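Local structure of D-galactonate dehydratase family member SEN1436 (Salmonella enterica subsp. enterica serovar Enteritidis, 3TW9) at residues P148-V161 with R168-M182. The protein shows low magnesium-dependent D-gluconate dehydratase activity in vitro, removing water to give 2-dehydro-3-deoxy-D-gluconate, and is a homotetramer of the mandelate racemase/muconate lactonizing enzyme family. Numbering follows the deposited sequence.
Sequences PLYCHTDGGDEVEV and RMEEGYQYVRCQMGM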
ATOM      1  N   PRO C 148       7.292  16.666  11.913  1.00 19.70           N
ATOM      2  CA  PRO C 148       8.625  16.969  12.427  1.00 20.44           C
ATOM      3  C   PRO C 148       9.675  16.971  11.336  1.00 21.76           C
ATOM      4  O   PRO C 148       9.635  16.161  10.401  1.00 20.98           O
ATOM      5  CB  PRO C 148       8.897  15.870  13.463  1.00 25.00           C
ATOM      6  CG  PRO C 148       7.831  14.879  13.297  1.00 29.64           C
ATOM      7  CD  PRO C 148       6.673  15.525  12.608  1.00 25.80           C
ATOM      8  N   LEU C 149      10.574  17.930  11.455  1.00 20.64           N
ATOM      9  CA  LEU C 149      11.575  18.181  10.459  1.00 17.90           C
ATOM     10  C   LEU C 149      12.964  17.974  11.025  1.00 20.55           C
ATOM     11  O   LEU C 149      13.182  18.024  12.249  1.00 22.38           O
ATOM     12  CB  LEU C 149      11.460  19.635   9.983  1.00 22.97           C
ATOM     13  CG  LEU C 149      10.117  20.160   9.527  1.00 19.56           C
ATOM     14  CD1 LEU C 149      10.252  21.640   9.338  1.00 20.04           C
ATOM     15  CD2 LEU C 149       9.587  19.449   8.240  1.00 23.46           C
ATOM     16  N   TYR C 150      13.909  17.685  10.132  1.00 21.21           N
ATOM     17  CA  TYR C 150      15.313  17.935  10.398  1.00 18.43           C
ATOM     18  C   TYR C 150      15.882  18.859   9.330  1.00 20.34           C
ATOM     19  O   TYR C 150      15.366  18.940   8.215  1.00 21.97           O
ATOM     20  CB  TYR C 150      16.176  16.660  10.573  1.00 19.50           C
ATOM     21  CG  TYR C 150      16.614  15.862   9.344  1.00 21.55           C
ATOM     22  CD1 TYR C 150      17.875  16.054   8.768  1.00 23.11           C
ATOM     23  CD2 TYR C 150      15.801  14.838   8.838  1.00 22.66           C
ATOM     24  CE1 TYR C 150      18.300  15.282   7.679  1.00 26.49           C
ATOM     25  CE2 TYR C 150      16.225  14.056   7.736  1.00 19.50           C
ATOM     26  CZ  TYR C 150      17.473  14.282   7.186  1.00 18.98           C
ATOM     27  OH  TYR C 150      17.914  13.507   6.129  1.00 21.16           O
ATOM     28  N   CYS C 151      16.929  19.572   9.711  1.00 26.58           N
ATOM     29  CA  CYS C 151      17.630  20.452   8.788  1.00 24.74           C
ATOM     30  C   CYS C 151      19.106  20.142   8.855  1.00 20.18           C
ATOM     31  O   CYS C 151      19.593  19.476   9.784  1.00 26.05           O
ATOM     32  CB  CYS C 151      17.397  21.905   9.196  1.00 35.48           C
ATOM     33  SG  CYS C 151      18.015  22.202  10.854  1.00 36.58           S
ATOM     34  N   HIS C 152      19.817  20.682   7.882  1.00 22.19           N
ATOM     35  CA  HIS C 152      21.251  20.538   7.745  1.00 24.26           C
ATOM     36  C   HIS C 152      21.949  21.656   8.514  1.00 26.80           C
ATOM     37  O   HIS C 152      21.368  22.724   8.700  1.00 29.64           O
ATOM     38  CB  HIS C 152      21.608  20.650   6.266  1.00 25.48           C
ATOM     39  CG  HIS C 152      21.037  19.558   5.410  1.00 32.48           C
ATOM     40  ND1 HIS C 152      21.394  19.398   4.087  1.00 35.07           N
ATOM     41  CD2 HIS C 152      20.166  18.557   5.687  1.00 28.37           C
ATOM     42  CE1 HIS C 152      20.744  18.366   3.579  1.00 34.30           C
ATOM     43  NE2 HIS C 152      19.985  17.845   4.525  1.00 25.63           N
ATOM     44  N   THR C 153      23.175  21.398   8.957  1.00 23.15           N
ATOM     45  CA  THR C 153      23.953  22.373   9.719  1.00 27.80           C
ATOM     46  C   THR C 153      25.306  22.651   9.070  1.00 36.62           C
ATOM     47  O   THR C 153      26.310  22.790   9.774  1.00 33.53           O
ATOM     48  CB  THR C 153      24.143  21.933  11.208  1.00 28.28           C
ATOM     49  OG1 THR C 153      24.891  20.710  11.276  1.00 30.46           O
ATOM     50  CG2 THR C 153      22.803  21.754  11.928  1.00 19.35           C
ATOM     51  N   ASP C 154      25.310  22.734   7.732  1.00 32.46           N
ATOM     52  CA  ASP C 154      26.531  22.819   6.915  1.00 37.74           C
ATOM     53  C   ASP C 154      27.455  23.939   7.377  1.00 41.24           C
ATOM     54  O   ASP C 154      27.039  25.092   7.458  1.00 39.25           O
ATOM     55  CB  ASP C 154      26.168  23.038   5.436  1.00 38.04           C
ATOM     56  CG  ASP C 154      25.702  21.764   4.746  1.00 52.04           C
ATOM     57  OD1 ASP C 154      25.766  21.699   3.504  1.00 52.85           O
ATOM     58  OD2 ASP C 154      25.274  20.818   5.432  1.00 40.13           O
ATOM     59  N   GLY C 155      28.696  23.584   7.702  1.00 42.11           N
ATOM     60  CA  GLY C 155      29.692  24.559   8.174  1.00 45.49           C
ATOM     61  C   GLY C 155      31.091  24.273   7.666  1.00 47.88           C
ATOM     62  O   GLY C 155      31.398  23.141   7.281  1.00 41.06           O
ATOM     63  N   GLY C 156      31.934  25.307   7.656  1.00 45.49           N
ATOM     64  CA  GLY C 156      33.306  25.209   7.145  1.00 41.70           C
ATOM     65  C   GLY C 156      34.271  24.459   8.047  1.00 42.19           C
ATOM     66  O   GLY C 156      35.262  23.902   7.564  1.00 41.95           O
ATOM     67  N   ASP C 157      33.982  24.438   9.349  1.00 42.51           N
ATOM     68  CA  ASP C 157      34.807  23.744  10.344  1.00 41.37           C
ATOM     69  C   ASP C 157      33.953  23.310  11.544  1.00 38.28           C
ATOM     70  O   ASP C 157      32.754  23.597  11.571  1.00 43.61           O
ATOM     71  CB  ASP C 157      35.969  24.641  10.792  1.00 52.97           C
ATOM     72  CG  ASP C 157      35.513  25.810  11.637  1.00 62.77           C
ATOM     73  OD1 ASP C 157      34.643  26.578  11.180  1.00 64.62           O
ATOM     74  OD2 ASP C 157      36.027  25.961  12.763  1.00 76.18           O
ATOM     75  N   GLU C 158      34.561  22.638  12.528  1.00 40.74           N
ATOM     76  CA  GLU C 158      33.817  22.039  13.670  1.00 46.19           C
ATOM     77  C   GLU C 158      33.027  23.028  14.552  1.00 57.00           C
ATOM     78  O   GLU C 158      31.904  22.722  14.986  1.00 54.84           O
ATOM     79  CB  GLU C 158      34.736  21.162  14.543  1.00 43.77           C
ATOM     80  CG  GLU C 158      34.031  20.445  15.728  1.00 49.86           C
ATOM     81  CD  GLU C 158      34.920  19.447  16.478  1.00 67.75           C
ATOM     82  OE1 GLU C 158      36.042  19.134  16.015  1.00 73.87           O
ATOM     83  OE2 GLU C 158      34.486  18.957  17.541  1.00 55.47           O
ATOM     84  N   VAL C 159      33.604  24.200  14.818  1.00 55.99           N
ATOM     85  CA  VAL C 159      32.924  25.182  15.663  1.00 54.09           C
ATOM     86  C   VAL C 159      31.738  25.823  14.930  1.00 44.49           C
ATOM     87  O   VAL C 159      30.716  26.090  15.552  1.00 53.05           O
ATOM     88  CB  VAL C 159      33.910  26.227  16.306  1.00 62.63           C
ATOM     89  CG1 VAL C 159      34.255  27.370  15.345  1.00 55.91           C
ATOM     90  CG2 VAL C 159      33.344  26.771  17.617  1.00 68.84           C
ATOM     91  N   GLU C 160      31.867  26.025  13.615  1.00 42.17           N
ATOM     92  CA  GLU C 160      30.794  26.573  12.782  1.00 42.11           C
ATOM     93  C   GLU C 160      29.595  25.642  12.760  1.00 49.04           C
ATOM     94  O   GLU C 160      28.454  26.093  12.816  1.00 43.36           O
ATOM     95  CB  GLU C 160      31.267  26.758  11.347  1.00 45.37           C
ATOM     96  CG  GLU C 160      31.715  28.152  10.976  1.00 62.66           C
ATOM     97  CD  GLU C 160      31.949  28.284   9.482  1.00 70.96           C
ATOM     98  OE1 GLU C 160      33.079  28.650   9.088  1.00 74.90           O
ATOM     99  OE2 GLU C 160      31.009  28.004   8.700  1.00 62.03           O
ATOM    100  N   VAL C 161      29.876  24.343  12.663  1.00 52.55           N
ATOM    101  CA  VAL C 161      28.849  23.298  12.685  1.00 45.80           C
ATOM    102  C   VAL C 161      28.142  23.280  14.047  1.00 44.32           C
ATOM    103  O   VAL C 161      26.911  23.303  14.100  1.00 38.44           O
ATOM    104  CB  VAL C 161      29.444  21.907  12.285  1.00 45.06           C
ATOM    105  CG1 VAL C 161      28.471  20.760  12.577  1.00 37.70           C
ATOM    106  CG2 VAL C 161      29.858  21.914  10.803  1.00 41.18           C
ATOM    107  N   ARG C 168      20.071  26.233  15.164  1.00 27.06           N
ATOM    108  CA  ARG C 168      18.873  25.518  14.691  1.00 26.88           C
ATOM    109  C   ARG C 168      18.025  25.011  15.862  1.00 19.37           C
ATOM    110  O   ARG C 168      16.790  24.978  15.768  1.00 25.78           O
ATOM    111  CB  ARG C 168      19.227  24.362  13.722  1.00 29.82           C
ATOM    112  CG  ARG C 168      19.966  24.774  12.439  1.00 30.82           C
ATOM    113  CD  ARG C 168      19.147  25.590  11.421  1.00 30.63           C
ATOM    114  NE  ARG C 168      19.105  27.036  11.695  1.00 44.86           N
ATOM    115  CZ  ARG C 168      20.119  27.894  11.542  1.00 44.15           C
ATOM    116  NH1 ARG C 168      19.939  29.180  11.813  1.00 51.65           N
ATOM    117  NH2 ARG C 168      21.312  27.500  11.126  1.00 30.79           N
ATOM    118  N   MET C 169      18.690  24.637  16.957  1.00 27.59           N
ATOM    119  CA  MET C 169      17.998  24.224  18.188  1.00 30.58           C
ATOM    120  C   MET C 169      17.216  25.393  18.781  1.00 31.51           C
ATOM    121  O   MET C 169      16.077  25.227  19.172  1.00 25.87           O
ATOM    122  CB  MET C 169      18.967  23.660  19.213  1.00 31.89           C
ATOM    123  CG  MET C 169      19.491  22.263  18.849  1.00 29.42           C
ATOM    124  SD  MET C 169      20.651  21.646  20.054  1.00 33.78           S
ATOM    125  CE  MET C 169      19.560  21.302  21.426  1.00 33.46           C
ATOM    126  N   GLU C 170      17.822  26.580  18.778  1.00 31.17           N
ATOM    127  CA  GLU C 170      17.121  27.834  19.136  1.00 39.44           C
ATOM    128  C   GLU C 170      15.873  28.126  18.294  1.00 36.30           C
ATOM    129  O   GLU C 170      14.863  28.592  18.820  1.00 36.04           O
ATOM    130  CB  GLU C 170      18.085  29.035  19.069  1.00 39.52           C
ATOM    131  CG  GLU C 170      18.989  29.177  20.295  1.00 63.90           C
ATOM    132  CD  GLU C 170      20.185  30.092  20.060  1.00 64.69           C
ATOM    133  OE1 GLU C 170      21.264  29.808  20.626  1.00 68.21           O
ATOM    134  OE2 GLU C 170      20.057  31.083  19.310  1.00 71.98           O
ATOM    135  N   GLU C 171      15.951  27.857  16.985  1.00 29.94           N
ATOM    136  CA  GLU C 171      14.821  28.001  16.069  1.00 26.44           C
ATOM    137  C   GLU C 171      13.699  26.985  16.311  1.00 30.49           C
ATOM    138  O   GLU C 171      12.592  27.197  15.842  1.00 36.06           O
ATOM    139  CB  GLU C 171      15.269  27.901  14.609  1.00 34.98           C
ATOM    140  CG  GLU C 171      16.165  29.030  14.150  1.00 42.11           C
ATOM    141  CD  GLU C 171      16.419  29.033  12.648  1.00 61.53           C
ATOM    142  OE1 GLU C 171      15.948  28.115  11.936  1.00 40.90           O
ATOM    143  OE2 GLU C 171      17.096  29.974  12.178  1.00 57.85           O
ATOM    144  N   GLY C 172      13.991  25.880  17.008  1.00 25.61           N
ATOM    145  CA  GLY C 172      12.965  24.885  17.329  1.00 23.03           C
ATOM    146  C   GLY C 172      13.191  23.518  16.696  1.00 23.21           C
ATOM    147  O   GLY C 172      12.372  22.608  16.884  1.00 24.08           O
ATOM    148  N   TYR C 173      14.277  23.363  15.937  1.00 26.47           N
ATOM    149  CA  TYR C 173      14.602  22.033  15.377  1.00 23.26           C
ATOM    150  C   TYR C 173      14.977  21.079  16.496  1.00 24.81           C
ATOM    151  O   TYR C 173      15.792  21.406  17.388  1.00 25.79           O
ATOM    152  CB  TYR C 173      15.707  22.138  14.331  1.00 27.63           C
ATOM    153  CG  TYR C 173      15.211  22.662  13.008  1.00 28.28           C
ATOM    154  CD1 TYR C 173      14.617  21.799  12.081  1.00 26.86           C
ATOM    155  CD2 TYR C 173      15.313  24.029  12.677  1.00 23.89           C
ATOM    156  CE1 TYR C 173      14.168  22.268  10.839  1.00 24.43           C
ATOM    157  CE2 TYR C 173      14.857  24.503  11.445  1.00 26.10           C
ATOM    158  CZ  TYR C 173      14.282  23.620  10.536  1.00 32.41           C
ATOM    159  OH  TYR C 173      13.824  24.081   9.329  1.00 25.10           O
ATOM    160  N   GLN C 174      14.368  19.895  16.457  1.00 23.82           N
ATOM    161  CA  GLN C 174      14.583  18.865  17.466  1.00 18.11           C
ATOM    162  C   GLN C 174      15.374  17.692  16.889  1.00 22.92           C
ATOM    163  O   GLN C 174      15.633  16.711  17.580  1.00 21.26           O
ATOM    164  CB  GLN C 174      13.239  18.412  18.027  1.00 22.09           C
ATOM    165  CG  GLN C 174      12.546  19.559  18.752  1.00 25.96           C
ATOM    166  CD  GLN C 174      11.369  19.103  19.566  1.00 17.46           C
ATOM    167  OE1 GLN C 174      11.496  18.892  20.774  1.00 29.16           O
ATOM    168  NE2 GLN C 174      10.239  18.890  18.915  1.00 21.21           N
ATOM    169  N   TYR C 175      15.755  17.845  15.625  1.00 21.34           N
ATOM    170  CA  TYR C 175      16.488  16.826  14.868  1.00 23.73           C
ATOM    171  C   TYR C 175      17.404  17.585  13.912  1.00 21.28           C
ATOM    172  O   TYR C 175      16.944  18.474  13.203  1.00 23.56           O
ATOM    173  CB  TYR C 175      15.546  15.976  14.005  1.00 22.41           C
ATOM    174  CG  TYR C 175      14.363  15.297  14.662  1.00 21.65           C
ATOM    175  CD1 TYR C 175      14.345  13.903  14.851  1.00 24.28           C
ATOM    176  CD2 TYR C 175      13.223  16.028  15.006  1.00 20.88           C
ATOM    177  CE1 TYR C 175      13.228  13.281  15.444  1.00 27.39           C
ATOM    178  CE2 TYR C 175      12.129  15.439  15.579  1.00 26.32           C
ATOM    179  CZ  TYR C 175      12.128  14.074  15.795  1.00 36.36           C
ATOM    180  OH  TYR C 175      10.999  13.541  16.353  1.00 37.86           O
ATOM    181  N   VAL C 176      18.689  17.235  13.865  1.00 25.10           N
ATOM    182  CA  VAL C 176      19.649  17.931  12.976  1.00 19.59           C
ATOM    183  C   VAL C 176      20.612  16.973  12.314  1.00 25.96           C
ATOM    184  O   VAL C 176      21.061  16.037  12.946  1.00 20.17           O
ATOM    185  CB  VAL C 176      20.542  18.980  13.732  1.00 21.87           C
ATOM    186  CG1 VAL C 176      19.749  20.257  14.018  1.00 33.19           C
ATOM    187  CG2 VAL C 176      21.092  18.400  15.025  1.00 26.50           C
ATOM    188  N   ARG C 177      20.945  17.248  11.058  1.00 21.88           N
ATOM    189  CA  ARG C 177      22.030  16.531  10.397  1.00 19.66           C
ATOM    190  C   ARG C 177      23.342  17.178  10.765  1.00 23.99           C
ATOM    191  O   ARG C 177      23.464  18.400  10.653  1.00 21.81           O
ATOM    192  CB  ARG C 177      21.874  16.605   8.895  1.00 19.91           C
ATOM    193  CG  ARG C 177      22.918  15.727   8.164  1.00 22.43           C
ATOM    194  CD  ARG C 177      22.739  15.794   6.669  1.00 27.63           C
ATOM    195  NE  ARG C 177      23.522  16.884   6.096  1.00 30.29           N
ATOM    196  CZ  ARG C 177      23.879  16.956   4.819  1.00 42.92           C
ATOM    197  NH1 ARG C 177      23.505  15.999   3.971  1.00 33.20           N
ATOM    198  NH2 ARG C 177      24.605  17.988   4.392  1.00 34.53           N
ATOM    199  N   CYS C 178      24.308  16.356  11.178  1.00 21.83           N
ATOM    200  CA  CYS C 178      25.627  16.810  11.621  1.00 24.97           C
ATOM    201  C   CYS C 178      26.695  16.145  10.791  1.00 25.20           C
ATOM    202  O   CYS C 178      26.784  14.911  10.752  1.00 25.00           O
ATOM    203  CB  CYS C 178      25.867  16.446  13.085  1.00 28.35           C
ATOM    204  SG  CYS C 178      24.543  16.983  14.171  1.00 29.71           S
ATOM    205  N   GLN C 179      27.487  16.971  10.117  1.00 23.17           N
ATOM    206  CA  GLN C 179      28.603  16.509   9.288  1.00 25.55           C
ATOM    207  C   GLN C 179      29.909  17.180   9.734  1.00 34.03           C
ATOM    208  O   GLN C 179      29.894  18.172  10.487  1.00 32.08           O
ATOM    209  CB  GLN C 179      28.337  16.792   7.799  1.00 22.50           C
ATOM    210  CG  GLN C 179      26.964  16.301   7.223  1.00 21.85           C
ATOM    211  CD  GLN C 179      26.809  14.774   7.154  1.00 25.80           C
ATOM    212  OE1 GLN C 179      25.795  14.242   7.588  1.00 20.49           O
ATOM    213  NE2 GLN C 179      27.801  14.083   6.606  1.00 26.08           N
ATOM    214  N   MET C 180      31.036  16.640   9.262  1.00 30.03           N
ATOM    215  CA  MET C 180      32.362  17.243   9.481  1.00 34.94           C
ATOM    216  C   MET C 180      32.367  18.616   8.824  1.00 31.70           C
ATOM    217  O   MET C 180      31.535  18.894   7.956  1.00 36.21           O
ATOM    218  CB  MET C 180      33.460  16.396   8.811  1.00 30.91           C
ATOM    219  CG  MET C 180      33.652  14.969   9.350  1.00 37.68           C
ATOM    220  SD  MET C 180      34.195  14.834  11.062  1.00 53.63           S
ATOM    221  CE  MET C 180      35.737  15.753  11.040  1.00 43.01           C
ATOM    222  N   GLY C 181      33.311  19.468   9.220  1.00 42.58           N
ATOM    223  CA  GLY C 181      33.520  20.733   8.512  1.00 43.07           C
ATOM    224  C   GLY C 181      33.900  20.474   7.064  1.00 44.30           C
ATOM    225  O   GLY C 181      34.613  19.512   6.768  1.00 42.66           O
ATOM    226  N   MET C 182      33.412  21.325   6.165  1.00 46.12           N
ATOM    227  CA  MET C 182      33.611  21.160   4.720  1.00 50.03           C
ATOM    228  C   MET C 182      35.029  21.533   4.286  1.00 50.03           C
ATOM    229  O   MET C 182      35.656  22.418   4.873  1.00 53.17           O
ATOM    230  CB  MET C 182      32.584  21.999   3.948  1.00 54.17           C
ATOM    231  CG  MET C 182      31.123  21.717   4.333  1.00 56.89           C
ATOM    232  SD  MET C 182      29.893  22.753   3.504  1.00 75.79           S
ATOM    233  CE  MET C 182      30.215  24.388   4.183  1.00 73.34           C
TER
HETATM  234  O   HOH W   1      12.511  19.305  14.508  1.00 23.07           O
HETATM  235  O   HOH W   2      22.260  25.433   9.580  1.00 35.66           O
HETATM  236  O   HOH W   3      29.146  20.480   7.783  1.00 33.48           O
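Cys151 O takes the backbone N-H of Arg177 at 2.9 Å, nearly straight at 172°, and this bond ties strand 148-152 to strand 175-177, which run in the same general direction. Just beyond it, the Arg177 side chain leaves with CG anti to the backbone N (chi1 -174°) and bends at chi3, which lays its guanidinium flat on the His152 imidazole, centres 3.7 Å apart and planes 8° apart. CD of Gln179 lies over the rim of the other guanidinium face, its OE1 accepting from the backbone N of Asp248, while Asp154 comes in at the edge: NH2 of Arg177 and OD2 of Asp154 form a salt bridge of 3.1 Å, although the place of that oxygen is less certain. His152, which probably binds substrate, is held at NE2 by Glu377; the stack and this bond together probably fix the rotation of its ring.

On the face of the sheet opposite His152 and Arg177, Cys151 SG makes a sulfur-aromatic contact over the centre of the Tyr173 ring, 3.5 Å from the centroid, with Arg168 CG 3.6 Å from the same sulfur. One water bridges Leu149 O and Gln174 N; a second, at the far end, bridges Gly155 N and Met180 O. Beyond the strands, Met182 N donates to Gly155 O at 2.9 Å.

The two strands and helix 158-171 make a right-handed beta-alpha-beta crossover of the barrel domain characteristic of the enolase superfamily; strand 147-152 also pairs with 376-377, and strand 175-177 with 244-248, which carries the magnesium ligand Asp248.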